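Local coordinates for protein glycoside Hydrolase (Bacteroides uniformis, PDB 5T99) that probably hydrolyses beta-galactosidic linkages in agarose-derived oligosaccharides as a family 2 glycoside hydrolase, and binds the galactose mimic galacto-isofagomine, at residues Leu158-Ala166 and Trp553-Glu561; Met321-Arg332 and Asp726-Thr734. One frame throughout, in Å; residues are numbered along the deposited sequence.

Contact 1: Leu158-Ala166 and Trp553-Glu561; sequences LSSRWYPGA and WTGFDYLGE. With GIF (D-galacto-isofagomine), chain C.
Y163 lies alongside L559, the two side chains pointing the same way. CB of Y163 starts the contact, pressed 3.3 Å from L559 CB. CG also meets L559 CB; further out CD2 is 3.7 Å from L559 CD1, the methyl that lies over one ring face, a CH-pi contact. G165 N lies over the opposite face, which leaves the ring held between leucine and main chain. At the tip, OH is hydrogen-bonded to D62. The turn of CG away from the backbone N (chi1 176°) lays the ring along L559 while Y163 N bonds to L559 O (3.0 Å).

The same two loops also reach the ligand, through R161 and W553. R161 gives NH1 to O2 of galacto-isofagomine and NH2 to its O1, both at 3.0 Å, and D373 holds its NE in a salt bridge. W553 lays one indole face against the iminosugar ring, nearest C1, while its NE1 bonds in the ring plane to Y558 OH (2.9 Å). A cis peptide follows W553, just after the last barrel strand. The tryptophan platform is as in the galactose pocket of family 2 beta-galactosidases, with R161 added from the sugar-binding domain.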
ATOM      1  N   LEU A 158      -5.106  22.052   4.031  1.00 32.32           N
ATOM      2  CA  LEU A 158      -5.535  21.588   5.348  1.00 32.18           C
ATOM      3  C   LEU A 158      -6.634  20.516   5.262  1.00 30.51           C
ATOM      4  O   LEU A 158      -7.534  20.464   6.099  1.00 30.28           O
ATOM      5  CB  LEU A 158      -5.960  22.782   6.214  1.00 32.84           C
ATOM      6  CG  LEU A 158      -4.942  23.933   6.237  1.00 34.27           C
ATOM      7  CD1 LEU A 158      -5.536  25.200   6.841  1.00 34.65           C
ATOM      8  CD2 LEU A 158      -3.684  23.491   6.977  1.00 34.60           C
ATOM      9  N   SER A 159      -6.527  19.665   4.243  1.00 29.16           N
ATOM     10  CA  SER A 159      -7.491  18.603   3.982  1.00 28.55           C
ATOM     11  C   SER A 159      -6.928  17.199   4.216  1.00 27.48           C
ATOM     12  O   SER A 159      -7.646  16.204   4.012  1.00 26.95           O
ATOM     13  CB  SER A 159      -7.985  18.716   2.544  1.00 28.82           C
ATOM     14  OG  SER A 159      -6.943  18.446   1.628  1.00 30.43           O
ATOM     15  N   SER A 160      -5.663  17.129   4.652  1.00 26.20           N
ATOM     16  CA  SER A 160      -4.951  15.861   4.843  1.00 25.00           C
ATOM     17  C   SER A 160      -3.790  16.016   5.824  1.00 23.39           C
ATOM     18  O   SER A 160      -3.038  16.966   5.724  1.00 23.31           O
ATOM     19  CB  SER A 160      -4.424  15.351   3.505  1.00 24.32           C
ATOM     20  OG  SER A 160      -3.901  14.051   3.656  1.00 24.36           O
ATOM     21  N   ARG A 161      -3.645  15.074   6.753  1.00 23.07           N
ATOM     22  CA  ARG A 161      -2.513  15.063   7.696  1.00 22.90           C
ATOM     23  C   ARG A 161      -1.251  14.425   7.103  1.00 23.27           C
ATOM     24  O   ARG A 161      -0.193  14.482   7.707  1.00 23.40           O
ATOM     25  CB  ARG A 161      -2.877  14.317   8.981  1.00 22.65           C
ATOM     26  CG  ARG A 161      -4.117  14.850   9.672  1.00 22.53           C
ATOM     27  CD  ARG A 161      -4.342  14.198  11.023  1.00 22.57           C
ATOM     28  NE  ARG A 161      -4.557  12.746  10.938  1.00 22.34           N
ATOM     29  CZ  ARG A 161      -3.633  11.803  11.154  1.00 22.22           C
ATOM     30  NH1 ARG A 161      -3.972  10.524  11.048  1.00 23.79           N
ATOM     31  NH2 ARG A 161      -2.379  12.099  11.471  1.00 21.21           N
ATOM     32  N   TRP A 162      -1.371  13.799   5.934  1.00 23.69           N
ATOM     33  CA  TRP A 162      -0.231  13.206   5.225  1.00 22.74           C
ATOM     34  C   TRP A 162      -0.315  13.636   3.774  1.00 22.10           C
ATOM     35  O   TRP A 162      -1.310  14.224   3.366  1.00 22.38           O
ATOM     36  CB  TRP A 162      -0.272  11.673   5.327  1.00 22.70           C
ATOM     37  CG  TRP A 162      -1.529  11.067   4.768  1.00 22.58           C
ATOM     38  CD1 TRP A 162      -1.730  10.619   3.499  1.00 22.88           C
ATOM     39  CD2 TRP A 162      -2.763  10.878   5.460  1.00 22.47           C
ATOM     40  NE1 TRP A 162      -3.011  10.146   3.356  1.00 22.81           N
ATOM     41  CE2 TRP A 162      -3.668  10.291   4.548  1.00 22.61           C
ATOM     42  CE3 TRP A 162      -3.184  11.121   6.769  1.00 22.75           C
ATOM     43  CZ2 TRP A 162      -4.974   9.949   4.902  1.00 22.83           C
ATOM     44  CZ3 TRP A 162      -4.489  10.780   7.124  1.00 23.15           C
ATOM     45  CH2 TRP A 162      -5.366  10.199   6.187  1.00 22.85           C
ATOM     46  N   TYR A 163       0.719  13.327   2.998  1.00 21.53           N
ATOM     47  CA  TYR A 163       0.749  13.671   1.574  1.00 21.16           C
ATOM     48  C   TYR A 163      -0.342  12.903   0.821  1.00 20.97           C
ATOM     49  O   TYR A 163      -0.294  11.670   0.761  1.00 20.47           O
ATOM     50  CB  TYR A 163       2.112  13.335   0.970  1.00 20.75           C
ATOM     51  CG  TYR A 163       2.217  13.574  -0.509  1.00 20.45           C
ATOM     52  CD1 TYR A 163       2.437  14.851  -0.994  1.00 21.12           C
ATOM     53  CD2 TYR A 163       2.103  12.529  -1.425  1.00 20.38           C
ATOM     54  CE1 TYR A 163       2.534  15.100  -2.355  1.00 21.00           C
ATOM     55  CE2 TYR A 163       2.200  12.766  -2.794  1.00 20.75           C
ATOM     56  CZ  TYR A 163       2.424  14.062  -3.247  1.00 20.80           C
ATOM     57  OH  TYR A 163       2.535  14.359  -4.580  1.00 20.66           O
ATOM     58  N   PRO A 164      -1.319  13.625   0.248  1.00 20.43           N
ATOM     59  CA  PRO A 164      -2.390  12.973  -0.509  1.00 20.30           C
ATOM     60  C   PRO A 164      -2.117  12.791  -1.996  1.00 19.69           C
ATOM     61  O   PRO A 164      -2.767  11.949  -2.636  1.00 19.01           O
ATOM     62  CB  PRO A 164      -3.557  13.937  -0.337  1.00 20.56           C
ATOM     63  CG  PRO A 164      -2.910  15.278  -0.257  1.00 20.70           C
ATOM     64  CD  PRO A 164      -1.534  15.079   0.337  1.00 20.47           C
ATOM     65  N   GLY A 165      -1.191  13.579  -2.543  1.00 19.12           N
ATOM     66  CA  GLY A 165      -1.098  13.762  -3.994  1.00 19.32           C
ATOM     67  C   GLY A 165      -2.189  14.708  -4.481  1.00 19.31           C
ATOM     68  O   GLY A 165      -3.022  15.165  -3.695  1.00 19.54           O
ATOM     69  N   ALA A 166      -2.175  15.013  -5.774  1.00 19.07           N
ATOM     70  CA  ALA A 166      -3.221  15.833  -6.394  1.00 19.39           C
ATOM     71  C   ALA A 166      -3.320  15.471  -7.858  1.00 19.67           C
ATOM     72  O   ALA A 166      -2.301  15.396  -8.548  1.00 20.78           O
ATOM     73  CB  ALA A 166      -2.911  17.314  -6.242  1.00 19.41           C
ATOM     74  N   TRP A 553       3.811   1.616  12.871  1.00 17.17           N
ATOM     75  CA  TRP A 553       3.809   2.917  12.193  1.00 17.60           C
ATOM     76  C   TRP A 553       5.261   3.347  11.871  1.00 17.96           C
ATOM     77  O   TRP A 553       5.911   3.922  12.735  1.00 18.03           O
ATOM     78  CB  TRP A 553       3.125   3.989  13.070  1.00 17.58           C
ATOM     79  CG  TRP A 553       2.870   5.206  12.255  1.00 17.94           C
ATOM     80  CD1 TRP A 553       3.655   6.319  12.151  1.00 17.80           C
ATOM     81  CD2 TRP A 553       1.801   5.376  11.328  1.00 17.84           C
ATOM     82  NE1 TRP A 553       3.120   7.188  11.223  1.00 17.72           N
ATOM     83  CE2 TRP A 553       1.983   6.626  10.701  1.00 17.87           C
ATOM     84  CE3 TRP A 553       0.703   4.584  10.963  1.00 17.69           C
ATOM     85  CZ2 TRP A 553       1.094   7.109   9.734  1.00 17.86           C
ATOM     86  CZ3 TRP A 553      -0.170   5.054  10.019  1.00 17.76           C
ATOM     87  CH2 TRP A 553       0.020   6.309   9.409  1.00 17.83           C
ATOM     88  N   THR A 554       5.822   3.096  10.685  1.00 18.07           N
ATOM     89  CA  THR A 554       5.223   2.486   9.508  1.00 18.42           C
ATOM     90  C   THR A 554       6.233   1.538   8.878  1.00 18.98           C
ATOM     91  O   THR A 554       7.409   1.535   9.248  1.00 20.24           O
ATOM     92  CB  THR A 554       4.908   3.554   8.448  1.00 18.55           C
ATOM     93  OG1 THR A 554       6.087   4.316   8.160  1.00 18.72           O
ATOM     94  CG2 THR A 554       3.849   4.492   8.944  1.00 18.81           C
ATOM     95  N   GLY A 555       5.782   0.759   7.900  1.00 18.84           N
ATOM     96  CA  GLY A 555       6.655  -0.151   7.158  1.00 18.46           C
ATOM     97  C   GLY A 555       7.638   0.563   6.247  1.00 18.24           C
ATOM     98  O   GLY A 555       8.819   0.230   6.218  1.00 17.08           O
ATOM     99  N   PHE A 556       7.125   1.539   5.503  1.00 18.54           N
ATOM    100  CA  PHE A 556       7.913   2.415   4.623  1.00 19.17           C
ATOM    101  C   PHE A 556       7.725   3.833   5.129  1.00 19.95           C
ATOM    102  O   PHE A 556       6.645   4.172   5.646  1.00 20.62           O
ATOM    103  CB  PHE A 556       7.394   2.367   3.168  1.00 18.92           C
ATOM    104  CG  PHE A 556       8.183   1.469   2.242  1.00 18.61           C
ATOM    105  CD1 PHE A 556       8.696   1.967   1.038  1.00 18.80           C
ATOM    106  CD2 PHE A 556       8.390   0.124   2.542  1.00 18.73           C
ATOM    107  CE1 PHE A 556       9.396   1.141   0.159  1.00 18.67           C
ATOM    108  CE2 PHE A 556       9.100  -0.704   1.664  1.00 18.68           C
ATOM    109  CZ  PHE A 556       9.600  -0.193   0.476  1.00 18.57           C
ATOM    110  N   ASP A 557       8.743   4.676   4.953  1.00 19.76           N
ATOM    111  CA  ASP A 557       8.526   6.112   5.113  1.00 19.67           C
ATOM    112  C   ASP A 557       7.551   6.578   4.037  1.00 19.67           C
ATOM    113  O   ASP A 557       7.387   5.935   2.984  1.00 19.71           O
ATOM    114  CB  ASP A 557       9.833   6.930   5.033  1.00 19.07           C
ATOM    115  CG  ASP A 557      10.615   6.923   6.328  1.00 18.71           C
ATOM    116  OD1 ASP A 557       9.995   7.020   7.410  1.00 17.74           O
ATOM    117  OD2 ASP A 557      11.865   6.845   6.265  1.00 18.70           O
ATOM    118  N   TYR A 558       6.919   7.708   4.322  1.00 20.25           N
ATOM    119  CA  TYR A 558       5.905   8.308   3.449  1.00 20.74           C
ATOM    120  C   TYR A 558       6.079   9.822   3.439  1.00 21.47           C
ATOM    121  O   TYR A 558       6.698  10.384   4.326  1.00 20.80           O
ATOM    122  CB  TYR A 558       4.499   7.943   3.953  1.00 19.70           C
ATOM    123  CG  TYR A 558       4.258   8.334   5.394  1.00 19.47           C
ATOM    124  CD1 TYR A 558       3.727   9.582   5.723  1.00 19.66           C
ATOM    125  CD2 TYR A 558       4.575   7.470   6.430  1.00 19.23           C
ATOM    126  CE1 TYR A 558       3.504   9.945   7.043  1.00 19.32           C
ATOM    127  CE2 TYR A 558       4.362   7.832   7.753  1.00 19.49           C
ATOM    128  CZ  TYR A 558       3.822   9.065   8.053  1.00 19.24           C
ATOM    129  OH  TYR A 558       3.617   9.418   9.366  1.00 20.23           O
ATOM    130  N   LEU A 559       5.496  10.460   2.438  1.00 23.93           N
ATOM    131  CA  LEU A 559       5.552  11.905   2.275  1.00 26.16           C
ATOM    132  C   LEU A 559       4.564  12.587   3.211  1.00 29.24           C
ATOM    133  O   LEU A 559       3.467  12.080   3.421  1.00 28.02           O
ATOM    134  CB  LEU A 559       5.248  12.267   0.820  1.00 25.68           C
ATOM    135  CG  LEU A 559       6.319  11.866  -0.206  1.00 25.55           C
ATOM    136  CD1 LEU A 559       5.733  11.802  -1.605  1.00 25.89           C
ATOM    137  CD2 LEU A 559       7.492  12.836  -0.182  1.00 25.16           C
ATOM    138  N   GLY A 560       4.962  13.739   3.761  1.00 34.82           N
ATOM    139  CA  GLY A 560       4.188  14.467   4.788  1.00 39.75           C
ATOM    140  C   GLY A 560       3.418  15.670   4.252  1.00 46.55           C
ATOM    141  O   GLY A 560       3.754  16.207   3.181  1.00 48.72           O
ATOM    142  N   GLU A 561       2.387  16.081   5.004  1.00 52.41           N
ATOM    143  CA  GLU A 561       1.573  17.294   4.736  1.00 55.35           C
ATOM    144  C   GLU A 561       0.893  17.340   3.357  1.00 54.60           C
ATOM    145  O   GLU A 561       1.511  17.667   2.336  1.00 52.16           O
ATOM    146  CB  GLU A 561       2.402  18.575   4.962  1.00 60.60           C
ATOM    147  CG  GLU A 561       3.349  18.552   6.162  1.00 63.78           C
ATOM    148  CD  GLU A 561       2.684  18.126   7.467  1.00 65.78           C
ATOM    149  OE1 GLU A 561       3.360  17.461   8.284  1.00 67.92           O
ATOM    150  OE2 GLU A 561       1.495  18.451   7.679  1.00 66.12           O
TER
HETATM  151  C   GIF C 901      -1.936   8.258  13.289  1.00 18.07           C
HETATM  152  N   GIF C 901      -1.287   7.946  14.553  1.00 18.35           N
HETATM  153  O   GIF C 901       2.953   8.943  15.191  1.00 18.41           O
HETATM  154  C1  GIF C 901      -0.914   8.282  12.170  1.00 17.93           C
HETATM  155  O1  GIF C 901      -0.117  10.497  12.652  1.00 18.58           O
HETATM  156  C2  GIF C 901       0.297   9.138  12.535  1.00 18.30           C
HETATM  157  O2  GIF C 901      -1.524   8.801  10.990  1.00 16.65           O
HETATM  158  C3  GIF C 901       0.937   8.680  13.841  1.00 18.41           C
HETATM  159  C4  GIF C 901      -0.094   8.664  14.965  1.00 18.45           C
HETATM  160  C5  GIF C 901       2.116   9.580  14.216  1.00 18.53           C

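Contact 2: Met321-Arg332 and Asp726-Thr734; sequences MGAAVNVRADER and DGKDLSYIT
D729 OD1, against which CB and CG of R328 rest, is gripped by two groups: L730 N at 2.9 Å, from above the carboxylate plane, and R720 in a salt bridge. R328 itself turns its charge elsewhere. Its chain bends at chi2 (53°), NH1 pairs with E331 OE1, NH2 goes to D719, and NE donates to a water that also lies by L730 O. R332 CB covers one face of the R328 guanidinium.

N326 ties the two segments together. With CG anti to the backbone N (chi1 -176°), its amide turns both ways: ND2 donates to K728 O at 3.0 Å, and OD1 accepts from A329 N, also at 3.0 Å, as the N-cap of helix 327-339. This is the first helix of the TIM barrel, and the capped end sits on strand 730-738 of the C-terminal beta-sandwich. L730 comes from the opposite direction, its CD1 3.4 Å from N326 OD1, and meets M321 tip to tip, M321 CE 3.9 Å from L730 CD1.

Further along the strand, R332 runs extended across Y732. Its CD sits over the ring face, 3.4 Å from the centroid, and the guanidinium then lies flat on the ring, the planes only 5° apart, in an off-centre cation-pi stack. R332 NH2 is hydrogen-bonded to C593 O. At the far end of the ring, Y732 OH touches A329 CB at 3.4 Å and lies beside M321 CG.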
ATOM      1  N   MET A 321       8.070   8.168  -6.793  1.00 21.14           N
ATOM      2  CA  MET A 321       7.011   7.917  -7.777  1.00 21.12           C
ATOM      3  C   MET A 321       5.707   8.655  -7.484  1.00 20.71           C
ATOM      4  O   MET A 321       4.788   8.605  -8.302  1.00 20.83           O
ATOM      5  CB  MET A 321       6.728   6.415  -7.892  1.00 21.57           C
ATOM      6  CG  MET A 321       7.907   5.577  -8.376  1.00 21.96           C
ATOM      7  SD  MET A 321       8.470   5.973 -10.052  1.00 22.63           S
ATOM      8  CE  MET A 321       6.975   5.736 -11.024  1.00 21.73           C
ATOM      9  N   GLY A 322       5.613   9.347  -6.351  1.00 19.92           N
ATOM     10  CA  GLY A 322       4.388  10.054  -6.009  1.00 20.84           C
ATOM     11  C   GLY A 322       3.202   9.116  -5.791  1.00 20.91           C
ATOM     12  O   GLY A 322       3.383   7.932  -5.474  1.00 20.87           O
ATOM     13  N   ALA A 323       1.999   9.645  -5.995  1.00 20.38           N
ATOM     14  CA  ALA A 323       0.746   8.920  -5.731  1.00 20.39           C
ATOM     15  C   ALA A 323       0.113   8.246  -6.950  1.00 20.35           C
ATOM     16  O   ALA A 323      -0.798   7.440  -6.781  1.00 20.94           O
ATOM     17  CB  ALA A 323      -0.271   9.848  -5.083  1.00 20.37           C
ATOM     18  N   ALA A 324       0.562   8.555  -8.167  1.00 20.06           N
ATOM     19  CA  ALA A 324       0.021   7.870  -9.350  1.00 20.23           C
ATOM     20  C   ALA A 324       0.205   6.348  -9.211  1.00 20.14           C
ATOM     21  O   ALA A 324       1.289   5.891  -8.850  1.00 19.28           O
ATOM     22  CB  ALA A 324       0.681   8.371 -10.626  1.00 20.25           C
ATOM     23  N   VAL A 325      -0.857   5.580  -9.472  1.00 20.29           N
ATOM     24  CA  VAL A 325      -0.800   4.128  -9.309  1.00 20.61           C
ATOM     25  C   VAL A 325       0.265   3.552 -10.228  1.00 21.10           C
ATOM     26  O   VAL A 325       0.287   3.834 -11.426  1.00 21.48           O
ATOM     27  CB  VAL A 325      -2.149   3.421  -9.589  1.00 20.85           C
ATOM     28  CG1 VAL A 325      -1.985   1.899  -9.605  1.00 21.19           C
ATOM     29  CG2 VAL A 325      -3.162   3.793  -8.526  1.00 20.93           C
ATOM     30  N   ASN A 326       1.161   2.767  -9.643  1.00 21.15           N
ATOM     31  CA  ASN A 326       2.148   2.022 -10.403  1.00 20.88           C
ATOM     32  C   ASN A 326       2.311   0.641  -9.775  1.00 20.12           C
ATOM     33  O   ASN A 326       2.776   0.508  -8.647  1.00 20.28           O
ATOM     34  CB  ASN A 326       3.471   2.781 -10.436  1.00 21.13           C
ATOM     35  CG  ASN A 326       4.510   2.101 -11.304  1.00 21.15           C
ATOM     36  OD1 ASN A 326       4.998   1.002 -10.987  1.00 20.50           O
ATOM     37  ND2 ASN A 326       4.871   2.757 -12.402  1.00 21.38           N
ATOM     38  N   VAL A 327       1.966  -0.384 -10.543  1.00 20.01           N
ATOM     39  CA  VAL A 327       1.898  -1.761 -10.042  1.00 19.52           C
ATOM     40  C   VAL A 327       3.256  -2.231  -9.515  1.00 19.24           C
ATOM     41  O   VAL A 327       3.336  -2.783  -8.418  1.00 19.80           O
ATOM     42  CB  VAL A 327       1.351  -2.731 -11.135  1.00 18.91           C
ATOM     43  CG1 VAL A 327       1.421  -4.190 -10.676  1.00 18.52           C
ATOM     44  CG2 VAL A 327      -0.076  -2.351 -11.511  1.00 18.60           C
ATOM     45  N   ARG A 328       4.316  -2.012 -10.291  1.00 19.34           N
ATOM     46  CA  ARG A 328       5.661  -2.437  -9.875  1.00 18.91           C
ATOM     47  C   ARG A 328       6.137  -1.751  -8.598  1.00 18.32           C
ATOM     48  O   ARG A 328       6.707  -2.411  -7.722  1.00 18.41           O
ATOM     49  CB  ARG A 328       6.691  -2.264 -10.994  1.00 19.12           C
ATOM     50  CG  ARG A 328       8.132  -2.632 -10.612  1.00 19.79           C
ATOM     51  CD  ARG A 328       8.297  -4.036 -10.010  1.00 20.38           C
ATOM     52  NE  ARG A 328       9.585  -4.183  -9.329  1.00 21.15           N
ATOM     53  CZ  ARG A 328       9.912  -5.146  -8.461  1.00 21.80           C
ATOM     54  NH1 ARG A 328       9.048  -6.099  -8.108  1.00 21.89           N
ATOM     55  NH2 ARG A 328      11.126  -5.144  -7.917  1.00 22.21           N
ATOM     56  N   ALA A 329       5.890  -0.448  -8.475  1.00 17.79           N
ATOM     57  CA  ALA A 329       6.232   0.276  -7.240  1.00 17.91           C
ATOM     58  C   ALA A 329       5.599  -0.379  -6.013  1.00 17.50           C
ATOM     59  O   ALA A 329       6.281  -0.610  -5.015  1.00 16.75           O
ATOM     60  CB  ALA A 329       5.800   1.738  -7.332  1.00 18.29           C
ATOM     61  N   ASP A 330       4.299  -0.680  -6.107  1.00 17.43           N
ATOM     62  CA  ASP A 330       3.569  -1.360  -5.016  1.00 17.62           C
ATOM     63  C   ASP A 330       4.095  -2.778  -4.780  1.00 17.25           C
ATOM     64  O   ASP A 330       4.323  -3.163  -3.637  1.00 17.18           O
ATOM     65  CB  ASP A 330       2.049  -1.408  -5.274  1.00 17.62           C
ATOM     66  CG  ASP A 330       1.328  -0.098  -4.939  1.00 17.55           C
ATOM     67  OD1 ASP A 330       1.903   0.806  -4.330  1.00 17.84           O
ATOM     68  OD2 ASP A 330       0.140   0.018  -5.272  1.00 18.34           O
ATOM     69  N   GLU A 331       4.305  -3.534  -5.853  1.00 17.15           N
ATOM     70  CA  GLU A 331       4.827  -4.893  -5.739  1.00 17.28           C
ATOM     71  C   GLU A 331       6.158  -4.919  -4.981  1.00 17.18           C
ATOM     72  O   GLU A 331       6.334  -5.693  -4.048  1.00 16.57           O
ATOM     73  CB  GLU A 331       4.994  -5.529  -7.120  1.00 17.28           C
ATOM     74  CG  GLU A 331       5.301  -7.021  -7.066  1.00 17.38           C
ATOM     75  CD  GLU A 331       5.614  -7.619  -8.429  1.00 17.89           C
ATOM     76  OE1 GLU A 331       6.332  -6.988  -9.239  1.00 16.89           O
ATOM     77  OE2 GLU A 331       5.151  -8.750  -8.674  1.00 18.93           O
ATOM     78  N   ARG A 332       7.080  -4.057  -5.391  1.00 17.79           N
ATOM     79  CA  ARG A 332       8.380  -3.915  -4.731  1.00 18.11           C
ATOM     80  C   ARG A 332       8.229  -3.604  -3.243  1.00 18.19           C
ATOM     81  O   ARG A 332       8.844  -4.269  -2.392  1.00 18.92           O
ATOM     82  CB  ARG A 332       9.193  -2.819  -5.413  1.00 18.44           C
ATOM     83  CG  ARG A 332      10.518  -2.492  -4.751  1.00 19.06           C
ATOM     84  CD  ARG A 332      11.290  -1.517  -5.609  1.00 19.08           C
ATOM     85  NE  ARG A 332      12.508  -1.049  -4.967  1.00 19.27           N
ATOM     86  CZ  ARG A 332      12.625   0.043  -4.209  1.00 19.81           C
ATOM     87  NH1 ARG A 332      11.582   0.834  -3.931  1.00 19.65           N
ATOM     88  NH2 ARG A 332      13.823   0.354  -3.722  1.00 19.98           N
ATOM     89  N   ASP A 726       5.943  -1.978 -21.423  1.00 27.95           N
ATOM     90  CA  ASP A 726       4.558  -1.509 -21.337  1.00 27.39           C
ATOM     91  C   ASP A 726       4.459  -0.004 -21.104  1.00 26.33           C
ATOM     92  O   ASP A 726       3.354   0.540 -21.080  1.00 26.95           O
ATOM     93  CB  ASP A 726       3.777  -2.291 -20.257  1.00 28.06           C
ATOM     94  CG  ASP A 726       4.403  -2.198 -18.838  1.00 29.08           C
ATOM     95  OD1 ASP A 726       5.471  -1.566 -18.639  1.00 28.96           O
ATOM     96  OD2 ASP A 726       3.806  -2.767 -17.902  1.00 29.94           O
ATOM     97  N   GLY A 727       5.601   0.667 -20.924  1.00 24.64           N
ATOM     98  CA  GLY A 727       5.619   2.084 -20.544  1.00 23.85           C
ATOM     99  C   GLY A 727       5.392   2.425 -19.065  1.00 23.04           C
ATOM    100  O   GLY A 727       5.467   3.592 -18.693  1.00 22.84           O
ATOM    101  N   LYS A 728       5.126   1.409 -18.244  0.50 22.50           N
ATOM    102  CA  LYS A 728       4.797   1.569 -16.822  0.50 22.08           C
ATOM    103  C   LYS A 728       5.811   0.893 -15.876  0.50 21.45           C
ATOM    104  O   LYS A 728       6.090   1.407 -14.783  0.50 20.98           O
ATOM    105  CB  LYS A 728       3.385   1.019 -16.579  0.50 21.78           C
ATOM    106  CG  LYS A 728       2.384   1.437 -17.653  0.50 21.69           C
ATOM    107  CD  LYS A 728       1.031   0.748 -17.503  0.50 21.54           C
ATOM    108  CE  LYS A 728       1.071  -0.714 -17.940  0.50 21.22           C
ATOM    109  NZ  LYS A 728      -0.266  -1.375 -17.860  0.50 20.97           N
ATOM    110  N   ASP A 729       6.356  -0.245 -16.301  1.00 21.03           N
ATOM    111  CA  ASP A 729       7.254  -1.062 -15.480  1.00 20.86           C
ATOM    112  C   ASP A 729       8.591  -0.381 -15.218  1.00 20.86           C
ATOM    113  O   ASP A 729       9.072   0.384 -16.047  1.00 21.42           O
ATOM    114  CB  ASP A 729       7.488  -2.398 -16.201  1.00 21.22           C
ATOM    115  CG  ASP A 729       7.966  -3.488 -15.291  1.00 21.36           C
ATOM    116  OD1 ASP A 729       7.922  -3.326 -14.040  1.00 20.78           O
ATOM    117  OD2 ASP A 729       8.387  -4.536 -15.840  1.00 20.48           O
ATOM    118  N   LEU A 730       9.183  -0.683 -14.065  1.00 20.57           N
ATOM    119  CA  LEU A 730      10.320   0.056 -13.534  1.00 20.15           C
ATOM    120  C   LEU A 730      11.473  -0.865 -13.194  1.00 19.83           C
ATOM    121  O   LEU A 730      11.253  -2.005 -12.809  1.00 20.01           O
ATOM    122  CB  LEU A 730       9.915   0.765 -12.236  1.00 20.37           C
ATOM    123  CG  LEU A 730       8.670   1.652 -12.232  1.00 20.97           C
ATOM    124  CD1 LEU A 730       8.272   2.018 -10.810  1.00 21.39           C
ATOM    125  CD2 LEU A 730       8.911   2.907 -13.057  1.00 21.16           C
ATOM    126  N   SER A 731      12.696  -0.364 -13.319  1.00 19.88           N
ATOM    127  CA  SER A 731      13.837  -0.955 -12.625  1.00 20.80           C
ATOM    128  C   SER A 731      14.276   0.026 -11.553  1.00 20.89           C
ATOM    129  O   SER A 731      14.410   1.212 -11.818  1.00 21.64           O
ATOM    130  CB  SER A 731      14.998  -1.270 -13.571  1.00 21.10           C
ATOM    131  OG  SER A 731      15.958  -2.113 -12.923  1.00 21.11           O
ATOM    132  N   TYR A 732      14.454  -0.479 -10.338  1.00 21.81           N
ATOM    133  CA  TYR A 732      14.982   0.288  -9.207  1.00 22.09           C
ATOM    134  C   TYR A 732      16.476  -0.023  -9.056  1.00 22.53           C
ATOM    135  O   TYR A 732      16.854  -1.103  -8.577  1.00 22.00           O
ATOM    136  CB  TYR A 732      14.242  -0.066  -7.910  1.00 21.63           C
ATOM    137  CG  TYR A 732      12.891   0.598  -7.761  1.00 22.16           C
ATOM    138  CD1 TYR A 732      12.719   1.714  -6.930  1.00 21.77           C
ATOM    139  CD2 TYR A 732      11.777   0.113  -8.444  1.00 22.05           C
ATOM    140  CE1 TYR A 732      11.478   2.318  -6.786  1.00 21.78           C
ATOM    141  CE2 TYR A 732      10.533   0.714  -8.303  1.00 22.46           C
ATOM    142  CZ  TYR A 732      10.383   1.811  -7.474  1.00 22.02           C
ATOM    143  OH  TYR A 732       9.138   2.383  -7.354  1.00 21.96           O
ATOM    144  N   ILE A 733      17.314   0.934  -9.448  1.00 22.80           N
ATOM    145  CA  ILE A 733      18.766   0.752  -9.452  1.00 23.08           C
ATOM    146  C   ILE A 733      19.384   1.422  -8.230  1.00 22.90           C
ATOM    147  O   ILE A 733      19.454   2.645  -8.156  1.00 22.33           O
ATOM    148  CB  ILE A 733      19.384   1.278 -10.773  1.00 23.32           C
ATOM    149  CG1 ILE A 733      18.792   0.522 -11.971  1.00 23.40           C
ATOM    150  CG2 ILE A 733      20.902   1.133 -10.756  1.00 23.94           C
ATOM    151  CD1 ILE A 733      18.934   1.235 -13.304  1.00 23.96           C
ATOM    152  N   THR A 734      19.802   0.609  -7.263  1.00 24.05           N
ATOM    153  CA  THR A 734      20.530   1.099  -6.100  1.00 25.22           C
ATOM    154  C   THR A 734      21.853   1.707  -6.551  1.00 27.32           C
ATOM    155  O   THR A 734      22.536   1.143  -7.411  1.00 28.49           O
ATOM    156  CB  THR A 734      20.830  -0.027  -5.083  1.00 25.06           C
ATOM    157  OG1 THR A 734      19.603  -0.621  -4.642  1.00 25.90           O
ATOM    158  CG2 THR A 734      21.596   0.518  -3.865  1.00 24.36           C
TER
HETATM  159  O   HOH W   1      11.929  -3.291 -10.675  1.00 22.22           O

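Both contacts are buried, and both join the barrel to a beta domain: contact 1 to the sugar-binding domain, contact 2 to the C-terminal sandwich. Contact 1 is loop against loop at the substrate end of the barrel, with R161 and the W553 face turned to the ligand and an apolar Y163-L559 pair behind; contact 2 sets a helix start and its preceding turn on a strand, and its charged groups go into salt bridges and a stack on an aromatic ring. Their centres are 18 Å apart, yet the two abut where P164 and G165 pack on A323. D62 joins them as well, bonding Y163 OH in one and A323 N in the other, while F556 packs further along helix 327-339.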